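Local coordinates for protein putative SnoaL-like polyketide cyclase (Shewanella putrefaciens, PDB 3GZB) that probably acts as a polyketide cyclase-like lyase of the SnoaL-like family in the NTF2 clan, its substrate and reaction being unconfirmed, at residues A[34-39]-A[75-80]; A[100-105]-A[118-123]; A[49-54]-A[138-143]; A[94-99]-A[124-129]. One frame throughout, in Å; residues are numbered along the deposited sequence. Where two conformers were deposited one is given.

Contact 1: A[34-39]-A[75-80]; sequences TEHDYK and QGVLEY. With EDO (1,2-ethanediol), chain M.
Two first torsions set this contact: Y80 holds its ring between its own backbone N and carbonyl carbon (chi1 62°), which turns one face under T34 CA, a CH-pi contact 4.0 Å from CA to the ring centroid, and T34 keeps CG2 beside its backbone N, where it reaches Y80 CE2. The chain breaks out of helix 21-34 at H36 through a Schellman motif, illustrating how a helix end can meet the loop leading from helix 63-73 to strand 81-84. Y80 N donates to T34 O over 3.2 Å in a fairly straight bond (161° at the hydrogen). The H36 and Y80 side chains cross at about a right angle, their ring planes 52° apart, with NE2 at the Y80 ring edge; at the H36 ring's own edge, CE1 lies 3.2 Å from L78 O. H74 holds H36 NE2 by a hydrogen bond and so limits rotation of the imidazole. The side chains of E35 and E79 lie side by side, their carboxylates turned well apart; a water bridge between their OE2 atoms holds for one E35 conformer and is doubtful as a constant feature. The E79 carbonyl O accepts a 2.9 Å hydrogen bond from O1 of a bound 1,2-ethanediol.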
# COMPACT_ATOMS: atom_id res chain seq x y z
N THR A 34 3.80 9.44 -14.75
CA THR A 34 4.90 8.64 -15.23
C THR A 34 5.43 9.09 -16.59
O THR A 34 6.56 8.74 -16.93
CB THR A 34 4.59 7.14 -15.21
OG1 THR A 34 3.53 6.88 -16.17
CG2 THR A 34 4.20 6.60 -13.78
N GLU A 35 4.63 9.85 -17.35
CA GLU A 35 5.01 10.51 -18.61
C GLU A 35 5.58 11.92 -18.39
O GLU A 35 5.93 12.60 -19.36
CB GLU A 35 3.75 10.63 -19.50
CG GLU A 35 3.15 9.29 -19.95
CD GLU A 35 1.73 9.46 -20.50
OE1 GLU A 35 1.26 10.64 -20.66
OE2 GLU A 35 1.09 8.42 -20.74
N HIS A 36 5.64 12.39 -17.13
CA HIS A 36 6.08 13.76 -16.84
C HIS A 36 5.20 14.79 -17.55
O HIS A 36 5.70 15.86 -17.99
CB HIS A 36 7.59 13.93 -17.18
CG HIS A 36 8.47 12.91 -16.56
ND1 HIS A 36 8.99 11.86 -17.29
CD2 HIS A 36 8.93 12.76 -15.30
CE1 HIS A 36 9.77 11.14 -16.50
NE2 HIS A 36 9.72 11.64 -15.27
N ASP A 37 3.90 14.50 -17.65
CA ASP A 37 2.94 15.42 -18.26
C ASP A 37 2.42 16.37 -17.19
O ASP A 37 1.32 16.20 -16.66
CB ASP A 37 1.83 14.66 -18.97
CG ASP A 37 0.77 15.57 -19.61
OD1 ASP A 37 0.92 16.81 -19.60
OD2 ASP A 37 -0.23 14.97 -20.07
N TYR A 38 3.24 17.37 -16.85
CA TYR A 38 2.92 18.28 -15.74
C TYR A 38 1.74 19.18 -16.05
O TYR A 38 1.04 19.56 -15.12
CB TYR A 38 4.12 19.12 -15.33
CG TYR A 38 5.31 18.28 -14.97
CD1 TYR A 38 5.26 17.45 -13.94
CD2 TYR A 38 6.45 18.30 -15.76
CE1 TYR A 38 6.38 16.63 -13.60
CE2 TYR A 38 7.53 17.54 -15.46
CZ TYR A 38 7.50 16.70 -14.39
OH TYR A 38 8.61 15.91 -14.11
N LYS A 39 1.50 19.50 -17.32
CA LYS A 39 0.31 20.29 -17.69
C LYS A 39 -0.96 19.58 -17.26
O LYS A 39 -1.86 20.18 -16.63
CB LYS A 39 0.33 20.60 -19.21
CG LYS A 39 -0.81 21.51 -19.58
CD LYS A 39 -0.93 21.77 -21.09
CE LYS A 39 -2.23 22.54 -21.41
NZ LYS A 39 -2.89 22.04 -22.66
N GLN A 75 14.53 15.78 -13.58
CA GLN A 75 15.40 16.33 -14.61
C GLN A 75 16.18 15.22 -15.26
O GLN A 75 16.91 14.52 -14.57
CB GLN A 75 16.32 17.41 -14.04
CG GLN A 75 17.27 17.93 -15.11
CD GLN A 75 18.25 19.03 -14.75
OE1 GLN A 75 19.09 19.37 -15.59
NE2 GLN A 75 18.21 19.53 -13.53
N GLY A 76 15.99 15.09 -16.56
CA GLY A 76 16.74 14.09 -17.35
C GLY A 76 16.17 12.67 -17.33
O GLY A 76 16.70 11.80 -18.01
N VAL A 77 15.13 12.45 -16.55
CA VAL A 77 14.55 11.12 -16.43
C VAL A 77 13.59 10.91 -17.58
O VAL A 77 12.71 11.74 -17.84
CB VAL A 77 13.85 10.96 -15.06
CG1 VAL A 77 13.23 9.53 -14.92
CG2 VAL A 77 14.90 11.21 -13.93
N LEU A 78 13.71 9.77 -18.25
CA LEU A 78 12.82 9.40 -19.34
C LEU A 78 11.50 8.89 -18.80
O LEU A 78 11.41 8.57 -17.59
CB LEU A 78 13.50 8.34 -20.23
CG LEU A 78 14.81 8.78 -20.92
CD1 LEU A 78 15.41 7.56 -21.69
CD2 LEU A 78 14.57 9.99 -21.80
N GLU A 79 10.49 8.73 -19.64
CA GLU A 79 9.23 8.14 -19.16
C GLU A 79 9.55 6.84 -18.42
O GLU A 79 10.40 6.05 -18.87
CB GLU A 79 8.26 7.83 -20.31
CG GLU A 79 7.03 7.08 -19.89
CD GLU A 79 5.95 6.95 -20.96
OE1 GLU A 79 6.16 7.45 -22.09
OE2 GLU A 79 4.90 6.32 -20.64
N TYR A 80 8.87 6.62 -17.30
CA TYR A 80 9.01 5.41 -16.51
C TYR A 80 7.66 4.71 -16.43
O TYR A 80 6.66 5.27 -16.83
CB TYR A 80 9.62 5.68 -15.14
CG TYR A 80 8.85 6.59 -14.22
CD1 TYR A 80 8.81 7.97 -14.42
CD2 TYR A 80 8.22 6.07 -13.10
CE1 TYR A 80 8.13 8.82 -13.54
CE2 TYR A 80 7.55 6.91 -12.20
CZ TYR A 80 7.55 8.29 -12.42
OH TYR A 80 6.92 9.16 -11.54
C1 EDO M . 10.96 2.27 -18.48
O1 EDO M . 11.67 3.53 -18.26
C2 EDO M . 10.48 2.17 -19.90
O2 EDO M . 11.72 1.94 -20.59
O HOH W 1 2.47 6.22 -21.66

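Contact 2: A[100-105]-A[118-123]. With EDO (1,2-ethanediol), chain M.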
# COMPACT_ATOMS: atom_id res chain seq x y z
N TYR A 100 7.92 0.19 -9.93
CA TYR A 100 8.25 1.27 -10.80
C TYR A 100 9.53 0.94 -11.57
O TYR A 100 10.58 0.67 -10.95
CB TYR A 100 8.44 2.59 -10.07
CG TYR A 100 7.18 3.22 -9.50
CD1 TYR A 100 6.31 3.95 -10.32
CD2 TYR A 100 6.82 3.06 -8.18
CE1 TYR A 100 5.20 4.55 -9.81
CE2 TYR A 100 5.63 3.64 -7.68
CZ TYR A 100 4.85 4.40 -8.50
OH TYR A 100 3.73 5.03 -7.98
N HIS A 101 9.43 0.92 -12.88
CA HIS A 101 10.54 0.58 -13.78
C HIS A 101 11.08 1.83 -14.44
O HIS A 101 10.36 2.48 -15.22
CB HIS A 101 10.05 -0.44 -14.82
CG HIS A 101 11.11 -0.89 -15.75
ND1 HIS A 101 10.83 -1.39 -17.00
CD2 HIS A 101 12.46 -0.99 -15.59
CE1 HIS A 101 11.96 -1.75 -17.59
NE2 HIS A 101 12.97 -1.52 -16.77
N PHE A 102 12.35 2.12 -14.14
CA PHE A 102 13.08 3.22 -14.74
C PHE A 102 14.22 2.65 -15.60
O PHE A 102 15.01 1.81 -15.13
CB PHE A 102 13.72 4.13 -13.69
CG PHE A 102 12.75 4.91 -12.85
CD1 PHE A 102 12.18 4.34 -11.72
CD2 PHE A 102 12.48 6.24 -13.14
CE1 PHE A 102 11.36 5.09 -10.90
CE2 PHE A 102 11.62 6.98 -12.32
CZ PHE A 102 11.09 6.41 -11.21
N LYS A 103 14.32 3.15 -16.82
CA LYS A 103 15.45 2.87 -17.72
C LYS A 103 15.90 4.15 -18.40
O LYS A 103 15.06 4.90 -18.95
CB LYS A 103 15.10 1.81 -18.73
CG LYS A 103 16.27 1.44 -19.68
CD LYS A 103 15.91 0.18 -20.46
CE LYS A 103 17.12 -0.43 -21.17
NZ LYS A 103 17.05 -0.25 -22.65
N GLY A 104 17.17 4.46 -18.30
CA GLY A 104 17.71 5.65 -18.95
C GLY A 104 18.90 6.23 -18.26
O GLY A 104 19.53 5.58 -17.44
N PRO A 105 19.26 7.47 -18.61
CA PRO A 105 20.38 8.14 -18.00
C PRO A 105 20.32 8.06 -16.48
O PRO A 105 19.26 8.23 -15.90
CB PRO A 105 20.21 9.59 -18.48
CG PRO A 105 19.62 9.43 -19.85
CD PRO A 105 18.65 8.29 -19.69
N VAL A 118 16.28 -0.13 -13.36
CA VAL A 118 15.86 -0.59 -12.04
C VAL A 118 14.36 -0.83 -12.02
O VAL A 118 13.61 -0.15 -12.74
CB VAL A 118 16.22 0.42 -10.90
CG1 VAL A 118 17.76 0.55 -10.79
CG2 VAL A 118 15.62 1.83 -11.09
N ALA A 119 13.95 -1.77 -11.16
CA ALA A 119 12.53 -2.09 -10.95
C ALA A 119 12.28 -2.07 -9.46
O ALA A 119 12.83 -2.90 -8.71
CB ALA A 119 12.22 -3.50 -11.56
N ILE A 120 11.52 -1.08 -9.01
CA ILE A 120 11.45 -0.75 -7.59
C ILE A 120 10.07 -1.12 -7.02
O ILE A 120 9.07 -0.56 -7.42
CB ILE A 120 11.68 0.76 -7.36
CG1 ILE A 120 12.93 1.26 -8.08
CG2 ILE A 120 11.71 1.05 -5.84
CD1 ILE A 120 13.17 2.81 -8.04
N PRO A 121 10.01 -2.10 -6.10
CA PRO A 121 8.69 -2.41 -5.49
C PRO A 121 8.10 -1.20 -4.78
O PRO A 121 8.84 -0.41 -4.18
CB PRO A 121 9.02 -3.56 -4.52
CG PRO A 121 10.32 -4.13 -5.04
CD PRO A 121 11.08 -2.96 -5.61
N ALA A 122 6.76 -1.09 -4.81
CA ALA A 122 6.04 0.04 -4.22
C ALA A 122 4.58 -0.22 -4.02
O ALA A 122 3.98 -1.04 -4.70
CB ALA A 122 6.20 1.27 -5.12
N VAL A 123 4.02 0.52 -3.07
CA VAL A 123 2.61 0.70 -2.89
C VAL A 123 2.36 2.18 -3.01
O VAL A 123 3.01 3.00 -2.33
CB VAL A 123 2.16 0.19 -1.54
CG1 VAL A 123 0.64 0.39 -1.31
CG2 VAL A 123 2.55 -1.31 -1.39
C1 EDO M . 10.96 2.27 -18.48
O1 EDO M . 11.67 3.53 -18.26
C2 EDO M . 10.48 2.17 -19.90
O2 EDO M . 11.72 1.94 -20.59
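An antiparallel strand pair within the curved sheet of this NTF2-like protein brings Y100, H101 and F102 against I120, A119 and V118. The two outer pairs are hydrogen-bonded in both directions, with F102 N reaching V118 O and Y100 N reaching I120 O, each over 2.9 Å. Their geometry differs: at V118 the donor approaches nearly along the C=O axis, whereas Y100 N lies 29° out of the carbonyl plane of I120. The central H101-A119 pair is non-hydrogen-bonded.

Y100, F102, V118 and I120 share one face of the sheet. F102 CB packs on V118 CG2, and the F102 ring meets I120 CD1 at 4.1 Å from CE1. Farther along, A122 CB comes in at the edge of the Y100 ring, 3.5 Å from CE2. Y80 and F82 stack on F102 and Y100 respectively, and helix 144-151 packs on V118 and I120. In the NTF2 fold such a sheet face and its helices enclose a pocket; diols from the crystallisation liquor close to Y100 and F102 are consistent with one here, and T124 fixes the Y100 hydroxyl by a hydrogen bond.

On the other face H101 extends its ring with CG anti to its backbone N (chi1 -178°), which sets CD2 3.2 Å from V118 O, in the ring plane. D117 holds NE2 of that ring, while C1 of a 1,2-ethanediol lies over one face. O1 of the same diol accepts from K103 N over 3.0 Å, near the corner the chain turns at G104.

Contact 3: A[49-54]-A[138-143]; sequences SIFFDK and HVDLID
F51 and H138 lie side by side and point the same way, both extended with CG anti to the backbone N. In one of the two F51 conformers, CE2 sits over one face of the imidazole, off its centre and 3.3 Å from H138 ND1, a close approach that remains provisional, and the ring planes are inclined at 38°. H138 NE2 donates to D140 OD1 over 2.8 Å. The acceptor lies in the imidazole plane, but the nitrogen comes from above the carboxylate plane.

Behind these side chains stands a parallel beta pairing of strands 50-53 and 138-142, a worked case of residues distant in sequence meeting in register: F51 beside H138, F52 beside V139 and D53 beside D140. H138 uses both backbone groups, N to I50 O and O from F52 N, each at 2.8 Å; D140 repeats the pattern, its N bound to F52 O and its O to K54 N. On the V139 side, K54, in one of its two conformers, lays CD on V139 CG1 at 3.7 Å.

The next shell steadies the polar atoms. Y29 bonds H138 ND1, so both imidazole nitrogens are engaged, and T124 gives D140 OD1 a second partner. A water donates to D53 OD2 (2.7 Å) and D140 OD2 (2.8 Å), bridging acids that might otherwise repel, while Y144 bonds D53 OD2. Near the end of strand 134-142, Y88 of the second subunit bonds the L141 carbonyl O.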
# COMPACT_ATOMS: atom_id res chain seq x y z
N SER A 49 -3.69 19.89 -1.84
CA SER A 49 -3.27 18.52 -2.19
C SER A 49 -1.96 18.17 -1.48
O SER A 49 -1.10 19.03 -1.34
CB SER A 49 -3.09 18.36 -3.71
OG SER A 49 -4.29 18.57 -4.43
N ILE A 50 -1.83 16.91 -1.11
CA ILE A 50 -0.67 16.41 -0.41
C ILE A 50 -0.01 15.32 -1.25
O ILE A 50 -0.70 14.43 -1.79
CB ILE A 50 -1.07 15.81 0.91
CG1 ILE A 50 -1.57 16.90 1.85
CG2 ILE A 50 0.12 15.08 1.58
CD1 ILE A 50 -2.32 16.34 3.02
N PHE A 51 1.33 15.38 -1.40
CA PHE A 51 2.15 14.30 -1.94
C PHE A 51 3.05 13.86 -0.77
O PHE A 51 3.88 14.67 -0.30
CB PHE A 51 2.97 14.80 -3.14
CG PHE A 51 3.60 13.68 -3.95
CD1 PHE A 51 4.66 12.95 -3.43
CD2 PHE A 51 3.14 13.37 -5.21
CE1 PHE A 51 5.22 11.91 -4.16
CE2 PHE A 51 3.72 12.33 -5.93
CZ PHE A 51 4.74 11.62 -5.39
N PHE A 52 2.88 12.65 -0.27
CA PHE A 52 3.63 12.17 0.91
C PHE A 52 4.37 10.90 0.55
O PHE A 52 3.76 9.83 0.42
CB PHE A 52 2.65 11.95 2.07
CG PHE A 52 3.28 11.74 3.42
CD1 PHE A 52 4.61 11.78 3.65
CD2 PHE A 52 2.44 11.54 4.52
CE1 PHE A 52 5.14 11.60 4.93
CE2 PHE A 52 2.96 11.39 5.79
CZ PHE A 52 4.32 11.43 5.98
N ASP A 53 5.69 10.97 0.39
CA ASP A 53 6.51 9.77 0.35
C ASP A 53 6.80 9.42 1.81
O ASP A 53 7.67 10.02 2.48
CB ASP A 53 7.74 9.95 -0.49
CG ASP A 53 8.59 8.65 -0.59
OD1 ASP A 53 8.59 7.86 0.38
OD2 ASP A 53 9.26 8.52 -1.61
N LYS A 54 6.02 8.48 2.33
CA LYS A 54 6.12 8.14 3.74
C LYS A 54 7.40 7.41 4.03
O LYS A 54 7.97 7.57 5.12
CB LYS A 54 4.93 7.34 4.25
CG LYS A 54 3.73 8.15 4.45
CD LYS A 54 2.66 7.32 5.07
CE LYS A 54 2.88 7.02 6.54
NZ LYS A 54 1.83 6.09 7.08
N HIS A 138 -1.71 11.81 -2.24
CA HIS A 138 -0.91 10.77 -2.89
C HIS A 138 0.09 10.29 -1.87
O HIS A 138 0.89 11.09 -1.36
CB HIS A 138 -0.25 11.38 -4.12
CG HIS A 138 0.68 10.48 -4.87
ND1 HIS A 138 0.94 10.65 -6.20
CD2 HIS A 138 1.42 9.40 -4.48
CE1 HIS A 138 1.80 9.74 -6.61
NE2 HIS A 138 2.11 8.95 -5.59
N VAL A 139 0.01 9.00 -1.49
CA VAL A 139 0.98 8.41 -0.54
C VAL A 139 1.81 7.36 -1.24
O VAL A 139 1.21 6.42 -1.83
CB VAL A 139 0.31 7.78 0.67
CG1 VAL A 139 1.37 7.19 1.61
CG2 VAL A 139 -0.56 8.81 1.42
N ASP A 140 3.14 7.49 -1.20
CA ASP A 140 4.04 6.50 -1.72
C ASP A 140 4.77 5.76 -0.61
O ASP A 140 5.22 6.36 0.36
CB ASP A 140 5.10 7.11 -2.62
CG ASP A 140 4.67 7.28 -4.06
OD1 ASP A 140 3.58 6.81 -4.49
OD2 ASP A 140 5.48 7.94 -4.81
N LEU A 141 4.84 4.44 -0.77
CA LEU A 141 5.66 3.57 0.07
C LEU A 141 6.62 2.84 -0.85
O LEU A 141 6.24 1.84 -1.48
CB LEU A 141 4.78 2.57 0.85
CG LEU A 141 3.80 3.13 1.86
CD1 LEU A 141 2.83 2.04 2.34
CD2 LEU A 141 4.53 3.78 3.03
N ILE A 142 7.83 3.37 -0.98
CA ILE A 142 8.81 2.91 -1.99
C ILE A 142 9.85 2.04 -1.33
O ILE A 142 10.37 2.39 -0.26
CB ILE A 142 9.50 4.10 -2.61
CG1 ILE A 142 8.51 5.10 -3.21
CG2 ILE A 142 10.53 3.71 -3.69
CD1 ILE A 142 7.58 4.59 -4.26
N ASP A 143 10.20 0.91 -1.98
CA ASP A 143 11.26 0.02 -1.47
C ASP A 143 12.64 0.48 -1.96
O ASP A 143 13.23 -0.05 -2.91
CB ASP A 143 10.96 -1.45 -1.90
CG ASP A 143 11.95 -2.45 -1.38
OD1 ASP A 143 12.90 -2.11 -0.66
OD2 ASP A 143 11.75 -3.62 -1.77
O HOH W 2 8.06 8.73 -4.03

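Contact 4: A[94-99]-A[124-129]; sequences VVMIGN and TSLKLD
V94 and L126 exchange a full pair of backbone hydrogen bonds, V94 N to L126 O at 2.8 Å and L126 N to V94 O at 2.9 Å, both in the carbonyl planes of their acceptors; the first is almost straight, at 174°. One step on, M96 and T124 do the same: M96 N donates to T124 O and T124 N to M96 O, each over 2.9 Å. Between them V95 and S125 form the non-hydrogen-bonded pair, and there S125 CA makes a 3.1 Å C-H...O contact with V94 O, giving that carbonyl a second, weaker partner beside L126 N. The outward amide edges are taken up by the next strands: V95 pairs with Y88 and S125 with V139. These antiparallel strands lie inside a mixed sheet, so each has a further strand on its other edge.

The buried side-chain hydroxyl of T124 is satisfied too, its OG1 being hydrogen-bonded to both D140 OD1 and Y100 OH. T124 CG2, anti to the backbone N, instead faces selenomethionine M96, whose chain bends at chi3 (-74°) and brings CE against both T124 CG2 and L126 CG, 3.8 Å from each. V94 CG2 meets L128 CD1 at 3.9 Å on the same face of the sheet.

Helix 21-34 covers that face, with A26 against V94 and L126, and M30 against M96. Strands 86-90 and 134-142 flank the pair, while V95 on the reverse face packs against L141 of the second subunit.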
# COMPACT_ATOMS: atom_id res chain seq x y z
N VAL A 94 -7.89 4.69 -3.71
CA VAL A 94 -7.39 3.72 -4.67
C VAL A 94 -5.98 3.24 -4.23
O VAL A 94 -5.12 4.09 -3.89
CB VAL A 94 -7.30 4.33 -6.08
CG1 VAL A 94 -6.66 3.31 -7.07
CG2 VAL A 94 -8.69 4.79 -6.57
N VAL A 95 -5.77 1.92 -4.20
CA VAL A 95 -4.53 1.32 -3.73
C VAL A 95 -3.94 0.55 -4.85
O VAL A 95 -4.63 -0.26 -5.51
CB VAL A 95 -4.78 0.37 -2.54
CG1 VAL A 95 -3.45 -0.26 -2.03
CG2 VAL A 95 -5.47 1.08 -1.39
N MSE A 96 -2.65 0.78 -5.14
CA MSE A 96 -1.92 0.14 -6.26
C MSE A 96 -0.64 -0.46 -5.75
O MSE A 96 0.13 0.21 -5.10
CB MSE A 96 -1.64 1.14 -7.37
CG MSE A 96 -2.93 1.69 -8.00
SE MSE A 96 -2.65 3.31 -9.03
CE MSE A 96 -2.42 4.46 -7.57
N ILE A 97 -0.44 -1.75 -6.00
CA ILE A 97 0.73 -2.51 -5.60
C ILE A 97 1.46 -2.88 -6.87
O ILE A 97 0.85 -3.46 -7.78
CB ILE A 97 0.32 -3.80 -4.88
CG1 ILE A 97 -0.52 -3.53 -3.66
CG2 ILE A 97 1.59 -4.61 -4.52
CD1 ILE A 97 -1.20 -4.79 -3.01
N GLY A 98 2.77 -2.59 -6.97
CA GLY A 98 3.48 -2.86 -8.18
C GLY A 98 4.95 -2.51 -8.10
O GLY A 98 5.52 -2.52 -7.02
N ASN A 99 5.59 -2.32 -9.26
CA ASN A 99 6.99 -1.99 -9.38
C ASN A 99 7.11 -0.79 -10.31
O ASN A 99 6.48 -0.77 -11.40
CB ASN A 99 7.85 -3.14 -9.95
CG ASN A 99 7.97 -4.30 -9.03
OD1 ASN A 99 8.83 -4.31 -8.17
ND2 ASN A 99 7.12 -5.31 -9.21
N THR A 124 1.41 2.54 -3.84
CA THR A 124 0.96 3.95 -4.02
C THR A 124 -0.55 3.99 -3.77
O THR A 124 -1.29 3.16 -4.33
CB THR A 124 1.26 4.43 -5.44
OG1 THR A 124 2.68 4.48 -5.57
CG2 THR A 124 0.64 5.81 -5.74
N SER A 125 -1.03 4.91 -2.93
CA SER A 125 -2.44 5.12 -2.76
C SER A 125 -2.78 6.53 -3.13
O SER A 125 -2.01 7.48 -2.93
CB SER A 125 -2.91 4.79 -1.35
OG SER A 125 -2.33 5.68 -0.38
N LEU A 126 -3.98 6.70 -3.68
CA LEU A 126 -4.54 8.00 -4.03
C LEU A 126 -5.89 8.16 -3.36
O LEU A 126 -6.76 7.29 -3.51
CB LEU A 126 -4.72 8.15 -5.55
CG LEU A 126 -3.51 7.89 -6.43
CD1 LEU A 126 -3.89 8.00 -7.91
CD2 LEU A 126 -2.39 8.84 -6.08
N LYS A 127 -6.08 9.26 -2.66
CA LYS A 127 -7.40 9.66 -2.20
C LYS A 127 -7.89 10.72 -3.18
O LYS A 127 -7.20 11.74 -3.38
CB LYS A 127 -7.32 10.21 -0.77
CG LYS A 127 -8.66 10.46 -0.10
CD LYS A 127 -9.50 9.19 0.05
CE LYS A 127 -10.78 9.50 0.85
NZ LYS A 127 -11.86 8.49 0.65
N LEU A 128 -9.03 10.48 -3.80
CA LEU A 128 -9.56 11.27 -4.86
C LEU A 128 -10.78 12.06 -4.41
O LEU A 128 -11.58 11.59 -3.58
CB LEU A 128 -9.99 10.37 -6.02
CG LEU A 128 -8.84 9.49 -6.55
CD1 LEU A 128 -9.40 8.50 -7.57
CD2 LEU A 128 -7.76 10.27 -7.14
N ASP A 129 -10.91 13.26 -4.98
CA ASP A 129 -12.14 14.08 -4.92
C ASP A 129 -12.77 13.96 -6.30
O ASP A 129 -12.31 14.59 -7.28
CB ASP A 129 -11.74 15.51 -4.54
CG ASP A 129 -12.88 16.52 -4.67
OD1 ASP A 129 -13.99 16.15 -5.08
OD2 ASP A 129 -12.61 17.72 -4.37

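From the N terminus, residues 34-39 open contact 1 and residues 49-54 open contact 3; contact 1 closes at 75-80, before contact 3 does, so the two cross. Contacts 4 and 2 then start in succession on strand 93-103. The chain returns along strand 115-129, closing the inner loop of contact 2 first and contact 4 next, so contact 2 nests in contact 4 and both nest in contact 3, which closes at 138-143. Contact 1 joins the helix end to the loop that packs on contact 2. Contacts 2, 4 and 3 run through one sheet, with D140, T124 and Y100 linking them in a hydrogen-bonded chain.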